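Local coordinates for protein transcription factor GAMBIF1 (PDB 1BVO) that binds DNA as a Dorsal-like Rel protein, here its Rel homology specificity domain, and probably activates transcription by RNA polymerase II, at residues A25-G30 and F97-I102; H66-H71 and F125-G130; R49-V54 and T85-S90; C146-L151 and L163-S168. All coordinates share one frame; numbering follows the deposited sequence.

From the N terminus, the segment 25-30 meets 97-102, closing a loop of 66 residues (interaction 1). Interaction 3, joining 49-54 to 85-90, is nested inside it. Interaction 2 opens at 66-71, within both, and closes beyond both at 125-130, so it crosses each of them. Interaction 4 follows in series as a hairpin contact between 146-151 and 163-168. Interactions 3 and 4 share one sheet, in which strands 52-59 and 142-152 are neighbours. F97 of interaction 1 packs on V54, V86 and F147, while F125 of interaction 2 packs on P165, C146 and V167 of interaction 4.

Interaction 1: A25-G30 and F97-I102; sequences AGSIPG and FNNLGI
S27 and N99 are brought together by their first torsions: chi1 of -63° sets S27 OG beside its own backbone N, while chi1 of -158° puts N99 CG anti to its backbone N, from where ND2 reaches the serine hydroxyl. N99 ND2 donates to S27 OG at 2.7 Å, with the hydroxyl oxygen lying near the amide plane. S27 OG also sits 3.0 Å from N98 O, a possible acceptor for its own proton. The far end of the amide is held as well, since N99 OD1 accepts from K76 N. One residue further on, I28 N donates to L100 O at 3.0 Å, and S27 CA approaches the same carbonyl oxygen through a CA-H...O contact. Water 1 receives the N-H of L100 and lies 3.0 Å from F97 O and 3.2 Å from I28 O, bridging the two backbones. Apolar contact takes over at the other end, where I28 CD1 meets I102 CD1 at 3.4 Å, the two side chains crossing obliquely. The loop 25-30 closely follows the RFRYECEG sequence, the recognition loop of Rel proteins, and I102 is backbone-bonded to R17 within it. With bound DNA about 4 Å away at nearest atoms, this is consistent with the polar bonds fixing the chain just after the recognition loop to the turn 98-100, and the I28-I102 contact joining it to the strand that follows.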
loop_
_atom_site.group_PDB
_atom_site.type_symbol
_atom_site.label_atom_id
_atom_site.label_comp_id
_atom_site.label_asym_id
_atom_site.label_seq_id
_atom_site.Cartn_x
_atom_site.Cartn_y
_atom_site.Cartn_z
ATOM N N ALA C 25 1.377 -19.195 -1.776
ATOM C CA ALA C 25 2.705 -18.774 -1.318
ATOM C C ALA C 25 3.822 -19.717 -1.776
ATOM O O ALA C 25 4.992 -19.310 -1.856
ATOM C CB ALA C 25 2.748 -18.576 0.198
ATOM N N GLY C 26 3.429 -20.922 -2.189
ATOM C CA GLY C 26 4.371 -21.910 -2.678
ATOM C C GLY C 26 4.855 -22.880 -1.631
ATOM O O GLY C 26 4.131 -23.222 -0.695
ATOM N N SER C 27 6.078 -23.355 -1.836
ATOM C CA SER C 27 6.726 -24.281 -0.924
ATOM C C SER C 27 8.216 -23.980 -0.916
ATOM O O SER C 27 8.814 -23.650 -1.948
ATOM C CB SER C 27 6.502 -25.720 -1.357
ATOM O OG SER C 27 5.130 -26.045 -1.315
ATOM N N ILE C 28 8.789 -24.073 0.277
ATOM C CA ILE C 28 10.204 -23.818 0.513
ATOM C C ILE C 28 11.009 -25.060 0.191
ATOM O O ILE C 28 10.868 -26.082 0.856
ATOM C CB ILE C 28 10.440 -23.512 1.994
ATOM C CG1 ILE C 28 9.886 -22.148 2.354
ATOM C CG2 ILE C 28 11.905 -23.623 2.346
ATOM C CD1 ILE C 28 9.690 -22.014 3.828
ATOM N N PRO C 29 11.880 -24.989 -0.824
ATOM C CA PRO C 29 12.669 -26.183 -1.135
ATOM C C PRO C 29 13.705 -26.410 -0.039
ATOM O O PRO C 29 13.863 -25.594 0.871
ATOM C CB PRO C 29 13.344 -25.798 -2.449
ATOM C CG PRO C 29 13.543 -24.334 -2.301
ATOM C CD PRO C 29 12.202 -23.894 -1.751
ATOM N N GLY C 30 14.405 -27.528 -0.130
ATOM C CA GLY C 30 15.444 -27.841 0.830
ATOM C C GLY C 30 16.755 -27.363 0.242
ATOM O O GLY C 30 16.803 -27.028 -0.949
ATOM N N PHE C 97 8.472 -31.208 5.433
ATOM C CA PHE C 97 7.557 -30.128 5.110
ATOM C C PHE C 97 7.601 -29.875 3.623
ATOM O O PHE C 97 8.480 -29.172 3.134
ATOM C CB PHE C 97 7.915 -28.877 5.901
ATOM C CG PHE C 97 7.839 -29.078 7.377
ATOM C CD1 PHE C 97 8.932 -29.557 8.090
ATOM C CD2 PHE C 97 6.638 -28.876 8.039
ATOM C CE1 PHE C 97 8.828 -29.830 9.449
ATOM C CE2 PHE C 97 6.520 -29.142 9.400
ATOM C CZ PHE C 97 7.616 -29.626 10.103
ATOM N N ASN C 98 6.650 -30.451 2.902
ATOM C CA ASN C 98 6.618 -30.295 1.463
ATOM C C ASN C 98 5.742 -29.129 1.007
ATOM O O ASN C 98 5.831 -28.703 -0.147
ATOM C CB ASN C 98 6.180 -31.592 0.804
ATOM C CG ASN C 98 4.925 -32.121 1.408
ATOM O OD1 ASN C 98 3.832 -31.821 0.939
ATOM N ND2 ASN C 98 5.059 -32.803 2.538
ATOM N N ASN C 99 4.879 -28.633 1.895
ATOM C CA ASN C 99 4.042 -27.473 1.570
ATOM C C ASN C 99 4.089 -26.516 2.757
ATOM O O ASN C 99 3.272 -26.605 3.677
ATOM C CB ASN C 99 2.593 -27.857 1.214
ATOM C CG ASN C 99 1.875 -26.766 0.376
ATOM O OD1 ASN C 99 0.644 -26.688 0.364
ATOM N ND2 ASN C 99 2.634 -25.962 -0.348
ATOM N N LEU C 100 5.147 -25.708 2.777
ATOM C CA LEU C 100 5.400 -24.706 3.812
ATOM C C LEU C 100 5.778 -23.425 3.065
ATOM O O LEU C 100 6.827 -23.358 2.401
ATOM C CB LEU C 100 6.568 -25.145 4.713
ATOM C CG LEU C 100 6.651 -24.675 6.177
ATOM C CD1 LEU C 100 5.441 -25.164 6.948
ATOM C CD2 LEU C 100 7.924 -25.225 6.782
ATOM N N GLY C 101 4.896 -22.435 3.121
ATOM C CA GLY C 101 5.141 -21.180 2.436
ATOM C C GLY C 101 5.208 -20.018 3.408
ATOM O O GLY C 101 4.668 -20.089 4.520
ATOM N N ILE C 102 5.818 -18.922 2.964
ATOM C CA ILE C 102 5.973 -17.773 3.832
ATOM C C ILE C 102 5.206 -16.595 3.281
ATOM O O ILE C 102 5.421 -16.168 2.140
ATOM C CB ILE C 102 7.462 -17.476 4.036
ATOM C CG1 ILE C 102 8.118 -18.710 4.640
ATOM C CG2 ILE C 102 7.660 -16.299 4.973
ATOM C CD1 ILE C 102 9.601 -18.669 4.625
HETATM O O HOH W 1 7.801 -26.591 1.736
#

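Interaction 2: H66-H71 and F125-G130; sequences HKPHPH and FRTGFG
H66, K67 and P68 lie opposite F125, T127 and F129 in turn, the two backbones running in the same sense with CA atoms 5.7 Å apart at K67 and T127 and no direct hydrogen bond between them. This is a loop-to-loop contact at one end of the immunoglobulin-like fold of the Rel N-terminal domain, where the chain after helix 107-120 lies against the loop that follows strand 52-59. The H66 and F125 side chains lie side by side and point the same way. H66 CD2 comes over one face of the F125 ring, 4.0 Å from F125 CE1, with the ring planes at an oblique 53°. The imidazole has a partner outside the contact, H66 ND1 being hydrogen-bonded to T60 O. T127 enters the angle between K67 and P68 with its methyl group: T127 CG2 touches K67 CG, their side chains crossing at about a right angle, and reaches P68 CD at 3.7 Å. Its hydroxyl, T127 OG1, bonds weakly to E65 O instead. Further along, the F129 and P68 side chains cross at about a right angle, with F129 CE2 3.6 Å from P68 CB. R117 of helix 107-120 packs against both P68 and F129, closing this end onto the helix. Polar linkage between the backbones passes through water 2, which donates to H66 O at 2.7 Å, accepts from F125 N at 2.9 Å and lies in plane at the edge of the F125 ring.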
loop_
_atom_site.group_PDB
_atom_site.type_symbol
_atom_site.label_atom_id
_atom_site.label_comp_id
_atom_site.label_asym_id
_atom_site.label_seq_id
_atom_site.Cartn_x
_atom_site.Cartn_y
_atom_site.Cartn_z
ATOM N N HIS C 66 15.801 -15.857 19.664
ATOM C CA HIS C 66 14.937 -15.456 18.561
ATOM C C HIS C 66 13.527 -15.135 19.032
ATOM O O HIS C 66 12.977 -15.834 19.873
ATOM C CB HIS C 66 14.874 -16.557 17.516
ATOM C CG HIS C 66 16.212 -17.117 17.164
ATOM N ND1 HIS C 66 16.936 -16.681 16.072
ATOM C CD2 HIS C 66 16.990 -18.015 17.796
ATOM C CE1 HIS C 66 18.110 -17.285 16.059
ATOM N NE2 HIS C 66 18.167 -18.100 17.094
ATOM N N LYS C 67 12.940 -14.105 18.433
ATOM C CA LYS C 67 11.589 -13.650 18.754
ATOM C C LYS C 67 10.637 -13.962 17.619
ATOM O O LYS C 67 11.037 -14.028 16.445
ATOM C CB LYS C 67 11.528 -12.126 18.871
ATOM C CG LYS C 67 12.619 -11.438 19.627
ATOM C CD LYS C 67 12.558 -9.954 19.283
ATOM C CE LYS C 67 13.451 -9.140 20.184
ATOM N NZ LYS C 67 12.859 -9.096 21.541
ATOM N N PRO C 68 9.338 -14.033 17.941
ATOM C CA PRO C 68 8.272 -14.304 16.984
ATOM C C PRO C 68 8.436 -13.298 15.867
ATOM O O PRO C 68 8.614 -12.096 16.116
ATOM C CB PRO C 68 7.021 -14.008 17.793
ATOM C CG PRO C 68 7.393 -14.518 19.127
ATOM C CD PRO C 68 8.794 -13.969 19.311
ATOM N N HIS C 69 8.526 -13.814 14.655
ATOM C CA HIS C 69 8.665 -12.969 13.505
ATOM C C HIS C 69 7.252 -12.854 13.013
ATOM O O HIS C 69 6.558 -13.858 12.875
ATOM C CB HIS C 69 9.547 -13.617 12.452
ATOM C CG HIS C 69 9.896 -12.693 11.330
ATOM N ND1 HIS C 69 8.931 -12.004 10.629
ATOM C CD2 HIS C 69 11.087 -12.291 10.848
ATOM C CE1 HIS C 69 9.527 -11.207 9.754
ATOM N NE2 HIS C 69 10.831 -11.358 9.868
ATOM N N PRO C 70 6.821 -11.634 12.667
ATOM C CA PRO C 70 5.460 -11.352 12.175
ATOM C C PRO C 70 4.958 -12.246 11.049
ATOM O O PRO C 70 3.799 -12.661 11.049
ATOM C CB PRO C 70 5.548 -9.887 11.727
ATOM C CG PRO C 70 7.015 -9.703 11.438
ATOM C CD PRO C 70 7.644 -10.414 12.615
ATOM N N HIS C 71 5.838 -12.542 10.099
ATOM C CA HIS C 71 5.456 -13.365 8.963
ATOM C C HIS C 71 4.701 -14.659 9.294
ATOM O O HIS C 71 4.988 -15.326 10.293
ATOM C CB HIS C 71 6.664 -13.583 8.065
ATOM C CG HIS C 71 7.135 -12.329 7.400
ATOM N ND1 HIS C 71 8.272 -12.267 6.644
ATOM C CD2 HIS C 71 6.573 -11.097 7.353
ATOM C CE1 HIS C 71 8.398 -11.043 6.129
ATOM N NE2 HIS C 71 7.375 -10.322 6.547
ATOM N N PHE C 125 11.018 -18.937 22.263
ATOM C CA PHE C 125 12.054 -18.633 23.235
ATOM C C PHE C 125 11.739 -17.765 24.464
ATOM O O PHE C 125 12.660 -17.377 25.187
ATOM C CB PHE C 125 13.283 -18.108 22.485
ATOM C CG PHE C 125 13.834 -19.077 21.489
ATOM C CD1 PHE C 125 13.360 -19.111 20.180
ATOM C CD2 PHE C 125 14.823 -19.984 21.863
ATOM C CE1 PHE C 125 13.872 -20.035 19.256
ATOM C CE2 PHE C 125 15.334 -20.908 20.955
ATOM C CZ PHE C 125 14.856 -20.935 19.646
ATOM N N ARG C 126 10.456 -17.543 24.754
ATOM C CA ARG C 126 10.044 -16.727 25.907
ATOM C C ARG C 126 10.744 -15.395 25.770
ATOM O O ARG C 126 11.632 -15.024 26.530
ATOM C CB ARG C 126 10.381 -17.431 27.222
ATOM C CG ARG C 126 9.519 -18.665 27.452
ATOM C CD ARG C 126 10.134 -19.635 28.445
ATOM N NE ARG C 126 9.235 -20.780 28.656
ATOM C CZ ARG C 126 8.854 -21.235 29.849
ATOM N NH1 ARG C 126 9.290 -20.640 30.957
ATOM N NH2 ARG C 126 8.008 -22.264 29.936
ATOM N N THR C 127 10.261 -14.665 24.785
ATOM C CA THR C 127 10.778 -13.384 24.373
ATOM C C THR C 127 9.753 -12.267 24.583
ATOM O O THR C 127 10.107 -11.077 24.637
ATOM C CB THR C 127 11.131 -13.551 22.883
ATOM O OG1 THR C 127 12.541 -13.739 22.732
ATOM C CG2 THR C 127 10.649 -12.387 22.057
ATOM N N GLY C 128 8.488 -12.645 24.728
ATOM C CA GLY C 128 7.440 -11.666 24.897
ATOM C C GLY C 128 7.312 -10.863 23.616
ATOM O O GLY C 128 8.064 -11.057 22.664
ATOM N N PHE C 129 6.387 -9.917 23.590
ATOM C CA PHE C 129 6.208 -9.141 22.378
ATOM C C PHE C 129 6.646 -7.698 22.459
ATOM O O PHE C 129 6.032 -6.808 21.862
ATOM C CB PHE C 129 4.790 -9.323 21.848
ATOM C CG PHE C 129 4.519 -10.732 21.451
ATOM C CD1 PHE C 129 4.411 -11.718 22.425
ATOM C CD2 PHE C 129 4.513 -11.101 20.115
ATOM C CE1 PHE C 129 4.319 -13.050 22.077
ATOM C CE2 PHE C 129 4.420 -12.433 19.758
ATOM C CZ PHE C 129 4.323 -13.409 20.738
ATOM N N GLY C 130 7.802 -7.506 23.092
ATOM C CA GLY C 130 8.354 -6.174 23.250
ATOM C C GLY C 130 8.583 -5.547 21.893
ATOM O O GLY C 130 8.214 -4.393 21.644
HETATM O O HOH W 2 10.464 -16.545 20.688
#

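Interaction 3: R49-V54 and T85-S90; sequences RGRAVV and TVEINS
T85 meets V54 at its backbone, where T85 CA makes a CA-H...O contact with V54 O at 3.3 Å. V86 and V54 then form a hydrogen-bonded antiparallel pair, V54 N donating to V86 O at 2.7 Å and V86 N returning to V54 O at 2.9 Å. Their side chains lie side by side on one face of the sheet, V54 CG1 against V86 CG2, with F97 packed on both. E87 pairs with V53 as a non-hydrogen-bonded pair, and both side chains leave by the other face, V53 CG1 touching E87 CB at 3.9 Å. The strands 52-59 and 83-87 are neighbours in the larger sheet of the immunoglobulin-like beta sandwich of the Rel homology domain. From E87, CG anti to the backbone N (chi1 -178°) and an extended chain carry the carboxylate to R51, whose own chain is bent twice to meet it. The resulting salt bridge is one-sided: R51 NE reaches E87 OE2 at 2.7 Å, nearly end-on to the C-O bond, and R51 NH2 adds a weak bond to the same oxygen. The two group planes are 36° apart. I88 N donates to A52 O at 2.7 Å, in the carbonyl plane, while the I88 side chain turns to I43 and V45 of the facing strand 42-46. S90 closes the contact past the regular pairing, its CA making a CA-H...O contact with G50 O at 3.4 Å.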
loop_
_atom_site.group_PDB
_atom_site.type_symbol
_atom_site.label_atom_id
_atom_site.label_comp_id
_atom_site.label_asym_id
_atom_site.label_seq_id
_atom_site.Cartn_x
_atom_site.Cartn_y
_atom_site.Cartn_z
ATOM N N ARG C 49 10.280 -42.569 20.593
ATOM C CA ARG C 49 9.359 -43.100 19.603
ATOM C C ARG C 49 7.982 -43.115 20.234
ATOM O O ARG C 49 7.781 -43.704 21.303
ATOM C CB ARG C 49 9.735 -44.510 19.159
ATOM C CG ARG C 49 8.799 -45.030 18.054
ATOM C CD ARG C 49 9.267 -46.329 17.458
ATOM N NE ARG C 49 10.489 -46.158 16.679
ATOM C CZ ARG C 49 11.515 -47.005 16.690
ATOM N NH1 ARG C 49 11.481 -48.099 17.443
ATOM N NH2 ARG C 49 12.573 -46.762 15.921
ATOM N N GLY C 50 7.047 -42.448 19.574
ATOM C CA GLY C 50 5.698 -42.367 20.069
ATOM C C GLY C 50 5.037 -41.203 19.385
ATOM O O GLY C 50 5.526 -40.704 18.378
ATOM N N ARG C 51 3.897 -40.794 19.916
ATOM C CA ARG C 51 3.133 -39.675 19.388
ATOM C C ARG C 51 3.921 -38.401 19.626
ATOM O O ARG C 51 4.528 -38.245 20.697
ATOM C CB ARG C 51 1.820 -39.505 20.152
ATOM C CG ARG C 51 0.959 -40.728 20.267
ATOM C CD ARG C 51 0.202 -41.033 19.012
ATOM N NE ARG C 51 -0.715 -39.980 18.561
ATOM C CZ ARG C 51 -1.800 -39.551 19.206
ATOM N NH1 ARG C 51 -2.123 -40.051 20.394
ATOM N NH2 ARG C 51 -2.635 -38.715 18.580
ATOM N N ALA C 52 3.865 -37.477 18.672
ATOM C CA ALA C 52 4.541 -36.200 18.823
ATOM C C ALA C 52 4.195 -35.258 17.702
ATOM O O ALA C 52 4.321 -35.584 16.527
ATOM C CB ALA C 52 6.047 -36.382 18.908
ATOM N N VAL C 53 3.737 -34.082 18.090
ATOM C CA VAL C 53 3.365 -33.082 17.123
ATOM C C VAL C 53 4.477 -32.057 17.013
ATOM O O VAL C 53 5.426 -32.056 17.814
ATOM C CB VAL C 53 2.040 -32.427 17.523
ATOM C CG1 VAL C 53 0.947 -33.479 17.536
ATOM C CG2 VAL C 53 2.166 -31.790 18.903
ATOM N N VAL C 54 4.406 -31.225 15.988
ATOM C CA VAL C 54 5.405 -30.202 15.791
ATOM C C VAL C 54 4.724 -28.918 15.372
ATOM O O VAL C 54 3.764 -28.913 14.605
ATOM C CB VAL C 54 6.441 -30.617 14.733
ATOM C CG1 VAL C 54 5.853 -30.523 13.330
ATOM C CG2 VAL C 54 7.696 -29.763 14.847
ATOM N N THR C 85 0.917 -26.407 12.482
ATOM C CA THR C 85 1.011 -27.549 13.383
ATOM C C THR C 85 0.705 -28.910 12.739
ATOM O O THR C 85 -0.401 -29.117 12.246
ATOM C CB THR C 85 -0.011 -27.364 14.525
ATOM O OG1 THR C 85 -0.199 -25.958 14.766
ATOM C CG2 THR C 85 0.452 -28.047 15.801
ATOM N N VAL C 86 1.648 -29.854 12.782
ATOM C CA VAL C 86 1.414 -31.189 12.221
ATOM C C VAL C 86 1.920 -32.306 13.144
ATOM O O VAL C 86 2.864 -32.108 13.909
ATOM C CB VAL C 86 2.067 -31.383 10.821
ATOM C CG1 VAL C 86 1.464 -30.428 9.813
ATOM C CG2 VAL C 86 3.573 -31.230 10.894
ATOM N N GLU C 87 1.282 -33.475 13.064
ATOM C CA GLU C 87 1.681 -34.630 13.865
ATOM C C GLU C 87 2.717 -35.473 13.122
ATOM O O GLU C 87 2.556 -35.778 11.932
ATOM C CB GLU C 87 0.476 -35.493 14.251
ATOM C CG GLU C 87 0.866 -36.681 15.127
ATOM C CD GLU C 87 -0.322 -37.422 15.747
ATOM O OE1 GLU C 87 -1.495 -37.078 15.475
ATOM O OE2 GLU C 87 -0.064 -38.355 16.532
ATOM N N ILE C 88 3.782 -35.821 13.841
ATOM C CA ILE C 88 4.913 -36.606 13.334
ATOM C C ILE C 88 4.631 -38.112 13.258
ATOM O O ILE C 88 3.923 -38.669 14.103
ATOM C CB ILE C 88 6.184 -36.405 14.247
ATOM C CG1 ILE C 88 6.585 -34.929 14.331
ATOM C CG2 ILE C 88 7.358 -37.182 13.722
ATOM C CD1 ILE C 88 8.014 -34.723 14.862
ATOM N N ASN C 89 5.184 -38.760 12.231
ATOM C CA ASN C 89 5.062 -40.206 12.049
ATOM C C ASN C 89 5.547 -40.830 13.356
ATOM O O ASN C 89 6.712 -40.687 13.715
ATOM C CB ASN C 89 5.953 -40.657 10.882
ATOM C CG ASN C 89 5.886 -42.156 10.627
ATOM O OD1 ASN C 89 6.248 -42.967 11.482
ATOM N ND2 ASN C 89 5.435 -42.530 9.444
ATOM N N SER C 90 4.648 -41.512 14.059
ATOM C CA SER C 90 4.949 -42.134 15.340
ATOM C C SER C 90 5.948 -43.294 15.365
ATOM O O SER C 90 6.274 -43.807 16.441
ATOM C CB SER C 90 3.648 -42.526 16.054
ATOM O OG SER C 90 2.564 -42.716 15.155
#

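Interaction 4: C146-L151 and L163-S168; sequences CFQVFL and LTPVVS
The F147 ring turns an edge toward 163-168, with V166 O and S168 CB lying near its plane and F147 CE2 4.2 Å from S168 CB, while the ring of F97 meets it obliquely. On the other side of the strand, one face of the F150 ring carries water 4 toward its rim. The two segments belong to the antiparallel beta hairpin of strands 142-152 and 159-172, at the edge of the larger sheet of the Rel immunoglobulin-like domain. F147 and V166 are a hydrogen-bonded pair: F147 N donates to V166 O at 3.0 Å, almost straight at 177°, and the return bond from V166 N to F147 O is weak. Regular pairing lapses around P165. Water 3 accepts from V149 N at 2.9 Å and lies close to F147 O, and water 4 donates to both V149 O and L163 O. Direct bonding resumes where L163 N donates to V149 O at 2.8 Å. L163 fits between two residues of the neighbouring strand, its CD1 beside V149 CG1 and its CD2 against L151 CD1, with V3 of strand 2-7 also on it. P165 packs instead with its CB 4.1 Å from C146 SG and its CG 3.9 Å from Q148 CG.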
loop_
_atom_site.group_PDB
_atom_site.type_symbol
_atom_site.label_atom_id
_atom_site.label_comp_id
_atom_site.label_asym_id
_atom_site.label_seq_id
_atom_site.Cartn_x
_atom_site.Cartn_y
_atom_site.Cartn_z
ATOM N N CYS C 146 10.889 -22.094 13.045
ATOM C CA CYS C 146 11.092 -22.597 14.390
ATOM C C CYS C 146 10.300 -23.888 14.551
ATOM O O CYS C 146 9.101 -23.938 14.228
ATOM C CB CYS C 146 10.640 -21.597 15.432
ATOM S SG CYS C 146 11.218 -22.041 17.091
ATOM N N PHE C 147 10.973 -24.944 14.996
ATOM C CA PHE C 147 10.304 -26.218 15.172
ATOM C C PHE C 147 10.168 -26.553 16.645
ATOM O O PHE C 147 11.135 -26.935 17.291
ATOM C CB PHE C 147 11.067 -27.336 14.460
ATOM C CG PHE C 147 11.252 -27.104 12.977
ATOM C CD1 PHE C 147 10.291 -27.517 12.071
ATOM C CD2 PHE C 147 12.390 -26.473 12.497
ATOM C CE1 PHE C 147 10.458 -27.296 10.702
ATOM C CE2 PHE C 147 12.568 -26.248 11.142
ATOM C CZ PHE C 147 11.599 -26.663 10.238
ATOM N N GLN C 148 8.982 -26.354 17.197
ATOM C CA GLN C 148 8.776 -26.710 18.593
ATOM C C GLN C 148 8.123 -28.068 18.591
ATOM O O GLN C 148 6.989 -28.213 18.103
ATOM C CB GLN C 148 7.838 -25.765 19.294
ATOM C CG GLN C 148 8.406 -24.451 19.645
ATOM C CD GLN C 148 7.314 -23.570 20.084
ATOM O OE1 GLN C 148 6.487 -23.137 19.262
ATOM N NE2 GLN C 148 7.201 -23.386 21.395
ATOM N N VAL C 149 8.814 -29.067 19.127
ATOM C CA VAL C 149 8.263 -30.407 19.162
ATOM C C VAL C 149 7.691 -30.712 20.541
ATOM O O VAL C 149 8.248 -30.287 21.562
ATOM C CB VAL C 149 9.315 -31.461 18.735
ATOM C CG1 VAL C 149 8.955 -32.837 19.271
ATOM C CG2 VAL C 149 9.398 -31.518 17.217
ATOM N N PHE C 150 6.546 -31.393 20.558
ATOM C CA PHE C 150 5.891 -31.777 21.802
ATOM C C PHE C 150 5.586 -33.274 21.797
ATOM O O PHE C 150 4.936 -33.796 20.875
ATOM C CB PHE C 150 4.567 -31.031 21.994
ATOM C CG PHE C 150 4.687 -29.539 22.083
ATOM C CD1 PHE C 150 5.066 -28.913 23.274
ATOM C CD2 PHE C 150 4.373 -28.741 20.986
ATOM C CE1 PHE C 150 5.112 -27.516 23.371
ATOM C CE2 PHE C 150 4.421 -27.345 21.070
ATOM C CZ PHE C 150 4.791 -26.734 22.268
ATOM N N LEU C 151 6.089 -33.965 22.810
ATOM C CA LEU C 151 5.857 -35.388 22.979
ATOM C C LEU C 151 4.526 -35.611 23.657
ATOM O O LEU C 151 4.061 -34.745 24.401
ATOM C CB LEU C 151 6.950 -35.964 23.851
ATOM C CG LEU C 151 8.295 -35.612 23.248
ATOM C CD1 LEU C 151 9.339 -36.480 23.879
ATOM C CD2 LEU C 151 8.251 -35.844 21.740
ATOM N N LEU C 163 10.048 -30.502 23.748
ATOM C CA LEU C 163 11.479 -30.686 23.574
ATOM C C LEU C 163 11.889 -29.242 23.324
ATOM O O LEU C 163 11.044 -28.387 23.047
ATOM C CB LEU C 163 11.797 -31.541 22.346
ATOM C CG LEU C 163 11.326 -32.995 22.373
ATOM C CD1 LEU C 163 11.984 -33.772 21.246
ATOM C CD2 LEU C 163 11.655 -33.628 23.718
ATOM N N THR C 164 13.184 -28.964 23.401
ATOM C CA THR C 164 13.669 -27.604 23.209
ATOM C C THR C 164 13.577 -27.139 21.762
ATOM O O THR C 164 14.006 -27.850 20.850
ATOM C CB THR C 164 15.115 -27.430 23.755
ATOM O OG1 THR C 164 15.969 -26.888 22.745
ATOM C CG2 THR C 164 15.691 -28.756 24.246
ATOM N N PRO C 165 13.024 -25.927 21.545
ATOM C CA PRO C 165 12.873 -25.337 20.219
ATOM C C PRO C 165 14.203 -25.390 19.505
ATOM O O PRO C 165 15.270 -25.265 20.101
ATOM C CB PRO C 165 12.463 -23.903 20.529
ATOM C CG PRO C 165 11.664 -24.063 21.779
ATOM C CD PRO C 165 12.547 -24.996 22.579
ATOM N N VAL C 166 14.124 -25.652 18.218
ATOM C CA VAL C 166 15.295 -25.745 17.377
ATOM C C VAL C 166 15.025 -24.776 16.242
ATOM O O VAL C 166 13.897 -24.667 15.738
ATOM C CB VAL C 166 15.521 -27.205 16.928
ATOM C CG1 VAL C 166 16.250 -27.262 15.616
ATOM C CG2 VAL C 166 16.331 -27.919 18.002
ATOM N N VAL C 167 16.053 -24.014 15.905
ATOM C CA VAL C 167 15.928 -23.001 14.889
ATOM C C VAL C 167 16.731 -23.398 13.648
ATOM O O VAL C 167 17.744 -24.087 13.753
ATOM C CB VAL C 167 16.304 -21.634 15.506
ATOM C CG1 VAL C 167 17.212 -20.837 14.608
ATOM C CG2 VAL C 167 15.044 -20.876 15.867
ATOM N N SER C 168 16.154 -23.086 12.488
ATOM C CA SER C 168 16.730 -23.385 11.182
ATOM C C SER C 168 17.638 -22.261 10.733
ATOM O O SER C 168 17.546 -21.123 11.233
ATOM C CB SER C 168 15.607 -23.479 10.152
ATOM O OG SER C 168 15.057 -22.186 9.911
HETATM O O HOH W 3 11.619 -28.519 19.608
HETATM O O HOH W 4 8.907 -27.251 21.990
#